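Local coordinates for peptide methionine sulfoxide reductase msrA/msrB (Neisseria meningitidis, PDB 3BQG), which probably reduces methionine S-sulfoxide in proteins and peptides back to methionine, passing through a cysteine sulfenic acid intermediate, at residues D80-N85 with Y121-V126. The protein carries 1 engineered substitution. Numbering follows the deposited sequence.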
loop_
_atom_site.group_PDB
_atom_site.type_symbol
_atom_site.label_atom_id
_atom_site.label_comp_id
_atom_site.label_asym_id
_atom_site.label_seq_id
_atom_site.Cartn_x
_atom_site.Cartn_y
_atom_site.Cartn_z
ATOM N N ASP A 80 8.728 4.381 -3.405
ATOM C CA ASP A 80 10.182 4.196 -3.515
ATOM C C ASP A 80 10.480 2.861 -2.827
ATOM O O ASP A 80 10.398 2.752 -1.600
ATOM C CB ASP A 80 10.936 5.320 -2.805
ATOM C CG ASP A 80 12.429 5.270 -3.074
ATOM O OD1 ASP A 80 12.965 4.152 -3.225
ATOM O OD2 ASP A 80 13.068 6.339 -3.130
ATOM N N PRO A 81 10.839 1.837 -3.612
ATOM C CA PRO A 81 11.136 0.493 -3.113
ATOM C C PRO A 81 12.536 0.278 -2.555
ATOM O O PRO A 81 12.883 -0.840 -2.194
ATOM C CB PRO A 81 10.885 -0.367 -4.342
ATOM C CG PRO A 81 11.519 0.480 -5.407
ATOM C CD PRO A 81 11.050 1.898 -5.075
ATOM N N THR A 82 13.330 1.338 -2.473
ATOM C CA THR A 82 14.699 1.210 -1.984
ATOM C C THR A 82 14.965 1.864 -0.632
ATOM O O THR A 82 16.039 1.694 -0.063
ATOM C CB THR A 82 15.694 1.807 -3.001
ATOM O OG1 THR A 82 15.621 3.238 -2.959
ATOM C CG2 THR A 82 15.348 1.351 -4.418
ATOM N N SER A 83 14.002 2.611 -0.115
ATOM C CA SER A 83 14.202 3.279 1.170
ATOM C C SER A 83 13.589 2.499 2.327
ATOM O O SER A 83 12.442 2.060 2.255
ATOM C CB SER A 83 13.616 4.691 1.123
ATOM O OG SER A 83 12.253 4.645 0.749
ATOM N N LEU A 84 14.364 2.331 3.392
ATOM C CA LEU A 84 13.914 1.596 4.565
ATOM C C LEU A 84 13.251 2.525 5.584
ATOM O O LEU A 84 13.814 3.553 5.964
ATOM C CB LEU A 84 15.100 0.878 5.205
ATOM C CG LEU A 84 14.786 -0.039 6.386
ATOM C CD1 LEU A 84 13.819 -1.134 5.947
ATOM C CD2 LEU A 84 16.080 -0.638 6.906
ATOM N N ASN A 85 12.049 2.155 6.014
ATOM C CA ASN A 85 11.289 2.941 6.987
ATOM C C ASN A 85 11.223 4.427 6.661
ATOM O O ASN A 85 11.403 5.269 7.543
ATOM C CB ASN A 85 11.878 2.771 8.381
ATOM C CG ASN A 85 11.927 1.329 8.812
ATOM O OD1 ASN A 85 10.985 0.568 8.582
ATOM N ND2 ASN A 85 13.021 0.942 9.452
ATOM N N TYR A 121 16.496 -0.478 -10.728
ATOM C CA TYR A 121 17.195 0.191 -9.633
ATOM C C TYR A 121 18.593 -0.332 -9.335
ATOM O O TYR A 121 18.819 -1.538 -9.280
ATOM C CB TYR A 121 16.388 0.086 -8.335
ATOM C CG TYR A 121 15.098 0.862 -8.332
ATOM C CD1 TYR A 121 13.940 0.334 -8.905
ATOM C CD2 TYR A 121 15.031 2.121 -7.738
ATOM C CE1 TYR A 121 12.745 1.049 -8.881
ATOM C CE2 TYR A 121 13.849 2.838 -7.705
ATOM C CZ TYR A 121 12.710 2.301 -8.277
ATOM O OH TYR A 121 11.536 3.015 -8.237
ATOM N N GLN A 122 19.518 0.593 -9.106
ATOM C CA GLN A 122 20.886 0.236 -8.776
ATOM C C GLN A 122 20.955 -0.136 -7.289
ATOM O O GLN A 122 21.695 -1.046 -6.906
ATOM C CB GLN A 122 21.816 1.408 -9.085
ATOM C CG GLN A 122 21.794 1.827 -10.543
ATOM C CD GLN A 122 22.513 3.137 -10.775
ATOM O OE1 GLN A 122 22.283 4.121 -10.065
ATOM N NE2 GLN A 122 23.384 3.163 -11.771
ATOM N N LEU A 123 20.184 0.564 -6.455
ATOM C CA LEU A 123 20.155 0.271 -5.017
ATOM C C LEU A 123 19.261 -0.945 -4.776
ATOM O O LEU A 123 18.268 -1.148 -5.476
ATOM C CB LEU A 123 19.606 1.463 -4.216
ATOM C CG LEU A 123 20.378 2.787 -4.243
ATOM C CD1 LEU A 123 19.672 3.810 -3.367
ATOM C CD2 LEU A 123 21.801 2.568 -3.764
ATOM N N PRO A 124 19.598 -1.774 -3.784
ATOM C CA PRO A 124 18.759 -2.949 -3.532
ATOM C C PRO A 124 17.346 -2.617 -3.046
ATOM O O PRO A 124 17.136 -1.662 -2.292
ATOM C CB PRO A 124 19.569 -3.741 -2.507
ATOM C CG PRO A 124 20.328 -2.685 -1.770
ATOM C CD PRO A 124 20.746 -1.721 -2.862
ATOM N N LEU A 125 16.377 -3.406 -3.496
ATOM C CA LEU A 125 14.980 -3.217 -3.100
ATOM C C LEU A 125 14.768 -3.728 -1.673
ATOM O O LEU A 125 15.355 -4.735 -1.278
ATOM C CB LEU A 125 14.063 -3.962 -4.071
ATOM C CG LEU A 125 13.499 -3.144 -5.235
ATOM C CD1 LEU A 125 14.595 -2.362 -5.931
ATOM C CD2 LEU A 125 12.788 -4.076 -6.201
ATOM N N VAL A 126 13.945 -3.029 -0.893
ATOM C CA VAL A 126 13.706 -3.444 0.484
ATOM C C VAL A 126 12.228 -3.648 0.823
ATOM O O VAL A 126 11.862 -3.741 1.992
ATOM C CB VAL A 126 14.321 -2.437 1.490
ATOM C CG1 VAL A 126 15.811 -2.294 1.238
ATOM C CG2 VAL A 126 13.631 -1.083 1.378
HETATM O O HOH W 1 18.243 0.038 -0.684
#
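P81 points CG over one face of the Y121 ring, the two side chains crossing at about a right angle, an example of how two loops without regular structure can be joined by a few well-placed groups. In this CH-pi contact CG stands 3.9 Å from the ring centroid, offset toward the rim near CZ, while CD of P81 reaches Y121 OH. T82 adds its methyl, CG2 lying 3.4 Å from Y121 CD2, and P81 CB packs against L125 CG.

Among the polar links, one direct hydrogen bond joins the backbones: V126 N donates to P81 O over 2.8 Å and is nearly straight at 168°. The same carbonyl receives a CA-H...O contact from L125. A water donates to both T82 O and P124 O, bridging the two loops a second time. The methyl V126 CG2 packs against the carbonyl oxygen of S83.

Within its own loop, D80 OD1 accepts from T82 N, forming an Asx turn, and from T82 OG1. That hydroxyl sits between the backbone N and the carbonyl carbon (chi1 74°), which leaves CG2 for Y121.

The D80 carboxylate thus orders its own turn, while backbone bonding, water and carbon packing make the join, which therefore depends on backbone shape more than on charge.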